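Local coordinates for protein spherulin 3A (Physarum polycephalum, PDB 1HDF) that serves as a structural protein of the beta/gamma-crystallin family, folding into two Greek keys that bind calcium ions, at residues A[41-44]-A[45-49]; A[50-53]-A[54-58]. All blocks are in the same frame, centred on the assembly; numbering follows the deposited sequence.

Interaction 1 (A[41-44]-A[45-49]). With CA (calcium ion), chain C; CA (calcium ion), chain D.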
loop_
_atom_site.group_PDB
_atom_site.type_symbol
_atom_site.label_atom_id
_atom_site.label_comp_id
_atom_site.label_asym_id
_atom_site.label_seq_id
_atom_site.Cartn_x
_atom_site.Cartn_y
_atom_site.Cartn_z
ATOM N N SER A 41 5.303 -13.047 -16.279
ATOM C CA SER A 41 5.461 -14.052 -17.327
ATOM C C SER A 41 5.640 -15.477 -16.803
ATOM O O SER A 41 6.539 -15.754 -15.999
ATOM C CB SER A 41 6.648 -13.689 -18.227
ATOM O OG SER A 41 6.671 -14.506 -19.393
ATOM N N GLY A 42 4.775 -16.371 -17.269
ATOM C CA GLY A 42 4.837 -17.768 -16.874
ATOM C C GLY A 42 4.420 -18.125 -15.454
ATOM O O GLY A 42 4.625 -19.258 -15.027
ATOM N N LEU A 43 3.827 -17.183 -14.723
ATOM C CA LEU A 43 3.417 -17.433 -13.342
ATOM C C LEU A 43 2.023 -18.034 -13.258
ATOM O O LEU A 43 1.771 -18.944 -12.464
ATOM C CB LEU A 43 3.426 -16.128 -12.543
ATOM C CG LEU A 43 3.667 -16.157 -11.029
ATOM C CD1 LEU A 43 3.088 -14.883 -10.417
ATOM C CD2 LEU A 43 3.028 -17.369 -10.399
ATOM N N ASN A 44 1.116 -17.520 -14.076
ATOM C CA ASN A 44 -0.264 -17.985 -14.068
ATOM C C ASN A 44 -0.439 -19.472 -14.325
ATOM O O ASN A 44 0.183 -20.042 -15.218
ATOM C CB ASN A 44 -1.095 -17.228 -15.101
ATOM C CG ASN A 44 -2.587 -17.398 -14.873
ATOM O OD1 ASN A 44 -3.373 -17.483 -15.817
ATOM N ND2 ASN A 44 -2.985 -17.440 -13.605
ATOM N N ASP A 45 -1.309 -20.081 -13.530
ATOM C CA ASP A 45 -1.644 -21.490 -13.641
ATOM C C ASP A 45 -0.510 -22.513 -13.681
ATOM O O ASP A 45 -0.656 -23.544 -14.331
ATOM C CB ASP A 45 -2.546 -21.701 -14.863
ATOM C CG ASP A 45 -3.896 -21.016 -14.717
ATOM O OD1 ASP A 45 -4.262 -20.669 -13.573
ATOM O OD2 ASP A 45 -4.598 -20.839 -15.736
ATOM N N VAL A 46 0.604 -22.254 -12.997
ATOM C CA VAL A 46 1.701 -23.231 -12.986
ATOM C C VAL A 46 2.186 -23.624 -11.593
ATOM O O VAL A 46 2.954 -24.571 -11.451
ATOM C CB VAL A 46 2.940 -22.740 -13.786
ATOM C CG1 VAL A 46 2.515 -22.313 -15.199
ATOM C CG2 VAL A 46 3.644 -21.616 -13.037
ATOM N N VAL A 47 1.737 -22.902 -10.571
ATOM C CA VAL A 47 2.157 -23.171 -9.197
ATOM C C VAL A 47 1.706 -24.544 -8.686
ATOM O O VAL A 47 0.545 -24.915 -8.817
ATOM C CB VAL A 47 1.644 -22.063 -8.239
ATOM C CG1 VAL A 47 2.064 -22.356 -6.806
ATOM C CG2 VAL A 47 2.202 -20.719 -8.675
ATOM N N SER A 48 2.635 -25.287 -8.094
ATOM C CA SER A 48 2.325 -26.613 -7.586
ATOM C C SER A 48 2.622 -26.820 -6.103
ATOM O O SER A 48 2.052 -27.716 -5.490
ATOM C CB SER A 48 3.059 -27.658 -8.422
ATOM O OG SER A 48 2.611 -27.592 -9.767
ATOM N N SER A 49 3.518 -26.007 -5.539
ATOM C CA SER A 49 3.866 -26.089 -4.117
ATOM C C SER A 49 4.052 -24.682 -3.536
ATOM O O SER A 49 4.392 -23.741 -4.256
ATOM C CB SER A 49 5.137 -26.925 -3.901
ATOM O OG SER A 49 6.269 -26.332 -4.506
HETATM CA CA CA C . 3.044 -26.764 -11.854
HETATM CA CA CA D . -6.564 -19.893 -12.959
HETATM O O HOH W 1 -6.705 -19.021 -15.442
HETATM O O HOH W 2 3.451 -26.314 -14.266
HETATM O O HOH W 3 2.997 -29.304 -12.548
HETATM O O HOH W 4 -8.826 -18.818 -14.060
HETATM O O HOH W 5 -7.920 -22.234 -13.594
#
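V46 rests a methyl on the backbone carbonyls of the residues before it in this tight loop, and V47 packs on L43. The methyl CG2 of V46 occupies the crowded position between its own backbone N and carbonyl carbon (CG1 chi1 -53°), which brings it against two carbonyls: V46 CG2 lies 3.2 Å from G42 O and 3.3 Å from L43 O. Further along, L43 and V47 run side by side in the same direction, L43 CD2 packing 3.9 Å from V47 CG2; F37 covers L43, while L82 and L17 cover V47.

The polar groups are arranged differently. N44 and D45 also lie alongside each other, their amide and carboxylate planes 33° apart, without a hydrogen bond between them. Instead N44 ND2 is bonded to S92 OG, itself a calcium ligand, so N44 belongs to the second shell.

Metal coordination completes the account. One calcium takes V46 O at 2.2 Å and S48 OG at 2.3 Å, with K19 and D89 as further ligands and two waters. The other takes D45 OD1 at 2.5 Å, with K62, A90, S92 and three waters; D45 OD2 accepts a hydrogen bond of 2.8 Å from water 1, a ligand of the same ion.

Because D45 turns one way and V46 O and S48 the other, three of the four residues 45-48 supply ligands to two separate sites, and the conformation of this loop probably couples their geometries.

Interaction 2 (A[50-53]-A[54-58])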
loop_
_atom_site.group_PDB
_atom_site.type_symbol
_atom_site.label_atom_id
_atom_site.label_comp_id
_atom_site.label_asym_id
_atom_site.label_seq_id
_atom_site.Cartn_x
_atom_site.Cartn_y
_atom_site.Cartn_z
ATOM N N VAL A 50 3.836 -24.540 -2.229
ATOM C CA VAL A 50 3.936 -23.232 -1.584
ATOM C C VAL A 50 4.546 -23.244 -0.178
ATOM O O VAL A 50 4.468 -24.236 0.538
ATOM C CB VAL A 50 2.529 -22.578 -1.474
ATOM C CG1 VAL A 50 2.640 -21.160 -0.914
ATOM C CG2 VAL A 50 1.849 -22.577 -2.828
ATOM N N LYS A 51 5.142 -22.117 0.204
ATOM C CA LYS A 51 5.725 -21.934 1.523
ATOM C C LYS A 51 5.316 -20.551 2.019
ATOM O O LYS A 51 5.502 -19.555 1.318
ATOM C CB LYS A 51 7.250 -22.019 1.467
ATOM C CG LYS A 51 7.813 -23.413 1.313
ATOM C CD LYS A 51 9.328 -23.360 1.339
ATOM C CE LYS A 51 9.947 -24.748 1.495
ATOM N NZ LYS A 51 11.445 -24.681 1.501
ATOM N N VAL A 52 4.758 -20.486 3.222
ATOM C CA VAL A 52 4.334 -19.209 3.792
ATOM C C VAL A 52 5.171 -18.895 5.030
ATOM O O VAL A 52 5.341 -19.742 5.921
ATOM C CB VAL A 52 2.828 -19.224 4.173
ATOM C CG1 VAL A 52 2.364 -17.806 4.501
ATOM C CG2 VAL A 52 1.995 -19.790 3.026
ATOM N N GLY A 53 5.691 -17.671 5.081
ATOM C CA GLY A 53 6.532 -17.271 6.194
ATOM C C GLY A 53 5.820 -17.077 7.517
ATOM O O GLY A 53 4.592 -17.154 7.585
ATOM N N PRO A 54 6.577 -16.830 8.599
ATOM C CA PRO A 54 5.985 -16.624 9.926
ATOM C C PRO A 54 5.092 -15.386 9.951
ATOM O O PRO A 54 5.231 -14.497 9.100
ATOM C CB PRO A 54 7.209 -16.487 10.840
ATOM C CG PRO A 54 8.264 -15.927 9.922
ATOM C CD PRO A 54 8.048 -16.740 8.660
ATOM N N ASN A 55 4.174 -15.347 10.917
ATOM C CA ASN A 55 3.247 -14.230 11.072
ATOM C C ASN A 55 2.674 -13.767 9.751
ATOM O O ASN A 55 2.473 -12.571 9.542
ATOM C CB ASN A 55 3.942 -13.054 11.749
ATOM C CG ASN A 55 4.178 -13.300 13.212
ATOM O OD1 ASN A 55 4.472 -12.377 13.970
ATOM N ND2 ASN A 55 4.050 -14.556 13.626
ATOM N N THR A 56 2.407 -14.713 8.863
ATOM C CA THR A 56 1.875 -14.370 7.556
ATOM C C THR A 56 0.728 -15.280 7.141
ATOM O O THR A 56 0.721 -16.468 7.443
ATOM C CB THR A 56 2.979 -14.465 6.479
ATOM O OG1 THR A 56 4.096 -13.651 6.856
ATOM C CG2 THR A 56 2.449 -13.997 5.132
ATOM N N LYS A 57 -0.254 -14.711 6.454
ATOM C CA LYS A 57 -1.368 -15.499 5.954
ATOM C C LYS A 57 -1.318 -15.335 4.446
ATOM O O LYS A 57 -0.922 -14.281 3.944
ATOM C CB LYS A 57 -2.704 -14.970 6.471
ATOM C CG LYS A 57 -3.525 -15.982 7.251
ATOM C CD LYS A 57 -2.906 -16.260 8.610
ATOM C CE LYS A 57 -3.907 -16.913 9.544
ATOM N NZ LYS A 57 -3.366 -17.000 10.928
ATOM N N ALA A 58 -1.705 -16.375 3.723
ATOM C CA ALA A 58 -1.716 -16.306 2.276
ATOM C C ALA A 58 -3.049 -16.827 1.762
ATOM O O ALA A 58 -3.541 -17.861 2.214
ATOM C CB ALA A 58 -0.580 -17.124 1.708
#
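V52 meets both T56 and A58 across the turn, one methyl group for each. The V52 torsion (chi1 -169°) swings CG1 away from the backbone N, beside the carbonyl carbon, and brings V52 CG1 to 3.6 Å from T56 O and 3.9 Å from T56 CG2, the two side chains meeting at a slant. The other branch serves the next inward-facing residue, with V52 CG2 3.9 Å from A58 CB. Nearer the bend, the backbone closes on a side chain: G53 O comes within 3.3 Å of T56 CB.

No hydrogen bond joins 50-53 to 54-58. The turn is instead braced from within, since T56 OG1 donates to P54 O over 2.7 Å, reaching it from above the carbonyl plane, 39° out of it. The hydroxyl is also bonded to the backbone N of G13. With a valine in place of T56, the P54 carbonyl would probably lose its hydroxyl donor and the G13 amide its acceptor, leaving the bend less firmly held.

The wider setting explains why side chains rather than backbone bonds make this contact. Strands 50-52 and 56-58 run at 147° to each other with their axes 8.1 Å apart, and they belong to different sheets of the beta-sandwich; the G53-N55 turn is the passage from the first Greek key to the second. Between the sheets, L73 packs on V52 and A58, and V15 adds to the cover of A58.

Backbone bonds of V52 with S77, and of G53 with E14 and S76, hold the first strand end in its own sheet. On the outward side of strand 56-58, K57 forms a salt bridge with E75 and a hydrogen bond from its NZ to N67 of the second subunit.

Interactions 1 and 2 follow directly on one another, S49 adjoining V50, yet their centres stand 18 Å apart on opposite sides of the chain's centre. Strand 49-52 connects them: it starts beside the calcium-binding loop and ends at the turn into the second Greek key. At its start S48 and S49 both face Y18, a classic beta bulge. The two calcium ions near 45-48 lie 11.9 Å from each other, whereas T56 OG1 in interaction 2 is 22.9 Å from the ion (chain C) bound by S48. One end of the strand therefore serves metal binding, and the other serves apolar packing between the two sheets.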